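Germination protein (PDB 6O59) is the N-terminal domain of the A subunit of the spore germinant receptor GerK3 and probably helps the spore sense germinants and trigger germination. Local coordinates at residues A43-E48 and S103-G108; L169-M174 and D183-Y188. All blocks are in the same frame, centred on the assembly; numbering follows the deposited sequence.

Interaction 1 (A43-E48 and S103-G108); sequences AIVYIE and SSLMSG
Ile47 lays its CD1 methyl over the last turn of helix 98-106, between the backbone carbonyl of Leu105 and the end of the Met106 side chain. The contact is an example of helix-on-sheet packing, one helix laid against an antiparallel sheet: strand 40-47 sits between strands 27-34 and 110-114. A Schellman motif, with Asp109 N bonded to Ser104 O and Gly108 N to Leu105 O (3.2 Å), ends the helix, and the chain then runs into strand 110-114. In that motif Gly108, with positive phi, accepts the left-handed backbone conformation. Ser107 OG adds a bond of 2.7 Å to Ser104 O, with the donor tilted 30° from the carbonyl plane.

The side chains that meet are apolar, though two of their methyl groups also rest against backbone carbonyls. Leu105 holds CG anti to its amide nitrogen (chi1 177°), which brings CD1 to the strand, where it lies 3.8 Å from Val45 CG1 and also touches Val45 O. The other side of the strand is occupied differently, since Ile44 and Tyr46 pack against helix 54-62. Leu105 also touches Leu111 of strand 110-114, so one leucine spans two neighbouring strands. All the residues that touch are buried. Met106 starts out away from the strand, but its chain bends at both chi2 and chi3 and turns back, bringing CE to 3.6 Å from Ile47 CD1.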
loop_
_atom_site.group_PDB
_atom_site.type_symbol
_atom_site.label_atom_id
_atom_site.label_comp_id
_atom_site.label_asym_id
_atom_site.label_seq_id
_atom_site.Cartn_x
_atom_site.Cartn_y
_atom_site.Cartn_z
ATOM N N ALA A 43 10.700 -10.493 -9.749
ATOM C CA ALA A 43 9.847 -10.110 -8.620
ATOM C C ALA A 43 8.446 -9.710 -9.056
ATOM O O ALA A 43 8.279 -9.121 -10.135
ATOM C CB ALA A 43 10.479 -8.966 -7.829
ATOM N N ILE A 44 7.441 -10.035 -8.199
ATOM C CA ILE A 44 6.047 -9.593 -8.325
ATOM C C ILE A 44 5.850 -8.481 -7.304
ATOM O O ILE A 44 6.134 -8.680 -6.112
ATOM C CB ILE A 44 4.946 -10.679 -8.172
ATOM C CG1 ILE A 44 5.427 -12.074 -8.624
ATOM C CG2 ILE A 44 3.656 -10.234 -8.897
ATOM C CD1 ILE A 44 4.453 -13.237 -8.329
ATOM N N VAL A 45 5.407 -7.310 -7.764
ATOM C CA VAL A 45 5.155 -6.171 -6.883
ATOM C C VAL A 45 3.691 -5.790 -7.028
ATOM O O VAL A 45 3.246 -5.491 -8.140
ATOM C CB VAL A 45 6.100 -4.948 -7.123
ATOM C CG1 VAL A 45 5.851 -3.854 -6.085
ATOM C CG2 VAL A 45 7.570 -5.353 -7.111
ATOM N N TYR A 46 2.946 -5.782 -5.908
ATOM C CA TYR A 46 1.533 -5.420 -5.900
ATOM C C TYR A 46 1.090 -4.843 -4.543
ATOM O O TYR A 46 1.702 -5.148 -3.518
ATOM C CB TYR A 46 0.665 -6.644 -6.277
ATOM C CG TYR A 46 0.711 -7.790 -5.289
ATOM C CD1 TYR A 46 1.724 -8.746 -5.345
ATOM C CD2 TYR A 46 -0.275 -7.937 -4.317
ATOM C CE1 TYR A 46 1.772 -9.800 -4.433
ATOM C CE2 TYR A 46 -0.231 -8.978 -3.392
ATOM C CZ TYR A 46 0.790 -9.913 -3.458
ATOM O OH TYR A 46 0.813 -10.954 -2.557
ATOM N N ILE A 47 -0.002 -4.042 -4.540
ATOM C CA ILE A 47 -0.614 -3.496 -3.315
ATOM C C ILE A 47 -1.674 -4.501 -2.833
ATOM O O ILE A 47 -2.627 -4.809 -3.557
ATOM C CB ILE A 47 -1.211 -2.048 -3.450
ATOM C CG1 ILE A 47 -0.165 -1.013 -3.884
ATOM C CG2 ILE A 47 -1.880 -1.595 -2.158
ATOM C CD1 ILE A 47 -0.781 0.219 -4.286
ATOM N N GLU A 48 -1.498 -4.974 -1.595
ATOM C CA GLU A 48 -2.355 -5.895 -0.875
ATOM C C GLU A 48 -3.826 -5.433 -0.852
ATOM O O GLU A 48 -4.122 -4.260 -0.559
ATOM C CB GLU A 48 -1.835 -5.989 0.576
ATOM C CG GLU A 48 -1.473 -7.372 1.086
ATOM C CD GLU A 48 -0.691 -7.363 2.390
ATOM O OE1 GLU A 48 -0.901 -6.441 3.216
ATOM O OE2 GLU A 48 0.134 -8.286 2.591
ATOM N N SER A 103 1.836 4.651 -11.259
ATOM C CA SER A 103 0.395 4.828 -11.424
ATOM C C SER A 103 -0.307 3.486 -11.608
ATOM O O SER A 103 -1.396 3.310 -11.059
ATOM C CB SER A 103 0.077 5.762 -12.587
ATOM O OG SER A 103 -0.031 5.023 -13.789
ATOM N N SER A 104 0.310 2.541 -12.345
ATOM C CA SER A 104 -0.284 1.222 -12.575
ATOM C C SER A 104 -0.318 0.413 -11.248
ATOM O O SER A 104 -1.333 -0.223 -10.919
ATOM C CB SER A 104 0.451 0.484 -13.689
ATOM O OG SER A 104 1.204 -0.627 -13.239
ATOM N N LEU A 105 0.774 0.506 -10.464
ATOM C CA LEU A 105 0.876 -0.130 -9.159
ATOM C C LEU A 105 -0.245 0.384 -8.232
ATOM O O LEU A 105 -0.953 -0.431 -7.640
ATOM C CB LEU A 105 2.273 0.156 -8.561
ATOM C CG LEU A 105 2.560 -0.368 -7.143
ATOM C CD1 LEU A 105 2.800 -1.850 -7.154
ATOM C CD2 LEU A 105 3.766 0.303 -6.575
ATOM N N MET A 106 -0.434 1.724 -8.160
ATOM C CA MET A 106 -1.431 2.376 -7.295
ATOM C C MET A 106 -2.861 2.077 -7.743
ATOM O O MET A 106 -3.785 2.148 -6.932
ATOM C CB MET A 106 -1.217 3.902 -7.213
ATOM C CG MET A 106 0.177 4.364 -6.682
ATOM S SD MET A 106 1.100 3.277 -5.543
ATOM C CE MET A 106 0.290 3.604 -4.067
ATOM N N SER A 107 -3.043 1.708 -9.016
ATOM C CA SER A 107 -4.354 1.407 -9.581
ATOM C C SER A 107 -4.710 -0.101 -9.464
ATOM O O SER A 107 -5.638 -0.579 -10.124
ATOM C CB SER A 107 -4.407 1.869 -11.033
ATOM O OG SER A 107 -3.598 1.017 -11.819
ATOM N N GLY A 108 -3.992 -0.825 -8.621
ATOM C CA GLY A 108 -4.256 -2.241 -8.407
ATOM C C GLY A 108 -3.699 -3.211 -9.423
ATOM O O GLY A 108 -4.204 -4.331 -9.518
#

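Interaction 2 (L169-M174 and D183-Y188)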
loop_
_atom_site.group_PDB
_atom_site.type_symbol
_atom_site.label_atom_id
_atom_site.label_comp_id
_atom_site.label_asym_id
_atom_site.label_seq_id
_atom_site.Cartn_x
_atom_site.Cartn_y
_atom_site.Cartn_z
ATOM N N LEU A 169 0.954 8.423 -0.710
ATOM C CA LEU A 169 0.199 7.952 0.449
ATOM C C LEU A 169 1.062 6.908 1.150
ATOM O O LEU A 169 1.294 5.812 0.621
ATOM C CB LEU A 169 -1.190 7.406 0.085
ATOM C CG LEU A 169 -2.035 6.847 1.247
ATOM C CD1 LEU A 169 -2.176 7.849 2.389
ATOM C CD2 LEU A 169 -3.401 6.435 0.753
ATOM N N TRP A 170 1.630 7.314 2.289
ATOM C CA TRP A 170 2.542 6.473 3.042
ATOM C C TRP A 170 1.847 5.884 4.281
ATOM O O TRP A 170 1.158 6.597 5.013
ATOM C CB TRP A 170 3.801 7.264 3.401
ATOM C CG TRP A 170 4.681 7.580 2.223
ATOM C CD1 TRP A 170 4.436 7.298 0.909
ATOM C CD2 TRP A 170 5.942 8.260 2.256
ATOM N NE1 TRP A 170 5.462 7.765 0.124
ATOM C CE2 TRP A 170 6.402 8.361 0.924
ATOM C CE3 TRP A 170 6.744 8.784 3.288
ATOM C CZ2 TRP A 170 7.634 8.940 0.596
ATOM C CZ3 TRP A 170 7.959 9.376 2.960
ATOM C CH2 TRP A 170 8.389 9.455 1.629
ATOM N N LEU A 171 1.949 4.529 4.436
ATOM C CA LEU A 171 1.356 3.695 5.501
ATOM C C LEU A 171 2.449 3.146 6.427
ATOM O O LEU A 171 3.396 2.536 5.940
ATOM C CB LEU A 171 0.548 2.530 4.893
ATOM C CG LEU A 171 -0.897 2.787 4.395
ATOM C CD1 LEU A 171 -0.962 3.767 3.238
ATOM C CD2 LEU A 171 -1.511 1.507 3.906
ATOM N N GLU A 172 2.325 3.381 7.752
ATOM C CA GLU A 172 3.276 3.056 8.809
ATOM C C GLU A 172 2.570 2.182 9.830
ATOM O O GLU A 172 1.616 2.630 10.473
ATOM C CB GLU A 172 3.798 4.363 9.443
ATOM C CG GLU A 172 5.084 4.214 10.218
ATOM C CD GLU A 172 5.475 5.437 11.026
ATOM O OE1 GLU A 172 5.323 6.574 10.515
ATOM O OE2 GLU A 172 5.940 5.257 12.175
ATOM N N SER A 173 2.991 0.923 9.921
ATOM C CA SER A 173 2.444 -0.041 10.869
ATOM C C SER A 173 3.211 0.004 12.173
ATOM O O SER A 173 4.432 0.159 12.171
ATOM C CB SER A 173 2.463 -1.443 10.284
ATOM O OG SER A 173 1.476 -1.508 9.266
ATOM N N MET A 174 2.497 -0.075 13.295
ATOM C CA MET A 174 3.121 -0.042 14.620
ATOM C C MET A 174 2.258 -0.800 15.641
ATOM O O MET A 174 1.124 -1.184 15.345
ATOM C CB MET A 174 3.457 1.405 15.088
ATOM C CG MET A 174 2.267 2.326 15.228
ATOM S SD MET A 174 2.711 4.074 15.055
ATOM C CE MET A 174 3.598 4.381 16.655
ATOM N N ASP A 183 -2.223 -3.741 17.237
ATOM C CA ASP A 183 -1.719 -3.391 15.915
ATOM C C ASP A 183 -2.474 -2.189 15.389
ATOM O O ASP A 183 -3.698 -2.095 15.525
ATOM C CB ASP A 183 -1.793 -4.578 14.952
ATOM C CG ASP A 183 -0.782 -5.641 15.296
ATOM O OD1 ASP A 183 0.405 -5.443 14.993
ATOM O OD2 ASP A 183 -1.175 -6.660 15.898
ATOM N N VAL A 184 -1.717 -1.249 14.831
ATOM C CA VAL A 184 -2.203 0.021 14.327
ATOM C C VAL A 184 -1.479 0.366 13.027
ATOM O O VAL A 184 -0.275 0.122 12.924
ATOM C CB VAL A 184 -1.961 1.096 15.438
ATOM C CG1 VAL A 184 -1.710 2.489 14.872
ATOM C CG2 VAL A 184 -3.115 1.120 16.427
ATOM N N THR A 185 -2.203 0.945 12.045
ATOM C CA THR A 185 -1.599 1.457 10.819
ATOM C C THR A 185 -1.953 2.959 10.708
ATOM O O THR A 185 -3.118 3.350 10.775
ATOM C CB THR A 185 -1.943 0.625 9.574
ATOM O OG1 THR A 185 -1.301 -0.644 9.697
ATOM C CG2 THR A 185 -1.454 1.286 8.280
ATOM N N LEU A 186 -0.912 3.774 10.577
ATOM C CA LEU A 186 -0.925 5.228 10.425
ATOM C C LEU A 186 -0.817 5.597 8.923
ATOM O O LEU A 186 -0.043 4.978 8.203
ATOM C CB LEU A 186 0.285 5.754 11.211
ATOM C CG LEU A 186 0.420 7.258 11.442
ATOM C CD1 LEU A 186 1.053 7.522 12.770
ATOM C CD2 LEU A 186 1.277 7.912 10.367
ATOM N N MET A 187 -1.568 6.604 8.469
ATOM C CA MET A 187 -1.594 7.100 7.088
ATOM C C MET A 187 -1.424 8.613 7.002
ATOM O O MET A 187 -2.026 9.340 7.794
ATOM C CB MET A 187 -2.949 6.773 6.447
ATOM C CG MET A 187 -2.981 5.567 5.627
ATOM S SD MET A 187 -4.686 5.488 5.043
ATOM C CE MET A 187 -4.832 3.757 4.749
ATOM N N TYR A 188 -0.703 9.084 5.972
ATOM C CA TYR A 188 -0.516 10.500 5.658
ATOM C C TYR A 188 -0.018 10.620 4.223
ATOM O O TYR A 188 0.621 9.688 3.728
ATOM C CB TYR A 188 0.444 11.196 6.655
ATOM C CG TYR A 188 1.873 10.699 6.600
ATOM C CD1 TYR A 188 2.270 9.560 7.299
ATOM C CD2 TYR A 188 2.842 11.384 5.860
ATOM C CE1 TYR A 188 3.586 9.096 7.244
ATOM C CE2 TYR A 188 4.159 10.929 5.796
ATOM C CZ TYR A 188 4.530 9.788 6.491
ATOM O OH TYR A 188 5.835 9.356 6.419
HETATM O O HOH W 1 1.344 -3.610 13.260
#
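Trp170 and Tyr188 face each other across a beta hairpin, antiparallel strands 169-176 and 182-189, and their backbones form the first of three hydrogen-bonded pairs. Trp170 N reaches Tyr188 O at 3.0 Å and Tyr188 N returns a longer bond to Trp170 O. Glu172 with Leu186 and Met174 with Val184 repeat the pattern, and the bond from Leu186 N to Glu172 O is nearly straight, with an N-H...O angle of 175°. Between these pairs, CA-H...O contacts such as Leu171 CA to Leu186 O add to the ladder.

Among polar side chains, Ser173 OG and Thr185 OG1 bond at 2.9 Å, and Ser173 OG also bonds to Ser25. A water bridges Met174 O and Asp183 OD1, which also forms a salt bridge with Lys175. Glu172 OE1 forms a salt bridge with Arg202 NE.

Apolar and aromatic contacts divide between the two faces. Leu171 and Met187 run side by side, with Leu171 CD1 3.6 Å from Met187 CG, and both touch Leu157 of helix 153-163. On the sheet face carrying Trp170, Glu172 and Met174, Tyr188 takes chi1 66°, turning its ring toward the neighbouring strand; its OH meets the indole edge in plane, 3.3 Å from Trp170 CE3, while Trp170 CB lies over one tyrosine face, offset toward the rim. The chemistry implies that backbone bonds fix the register, while a different helix packs on part of each face, 153-163 or 195-206.

The two contacts illustrate how one strand topology can serve twice. Interaction 1 belongs to a five-stranded antiparallel sheet of order 1-2-4-5-3, and interaction 2 to a second sheet with the same order, later in the chain. Interaction 1 joins helix to sheet through side chains, whereas interaction 2 pairs neighbouring strands by a backbone hydrogen-bond ladder with side chains meeting on both faces. Their centres lie 18 Å apart and their nearest atoms about 5 Å apart, without touching. The 24-26 region lies between them: Ser24 and Ser25 bond to strand 169-176, and Asp26 touches both Ile47 and Leu171. Asp26 thus adjoins both contacts, where the two sheet units come near each other.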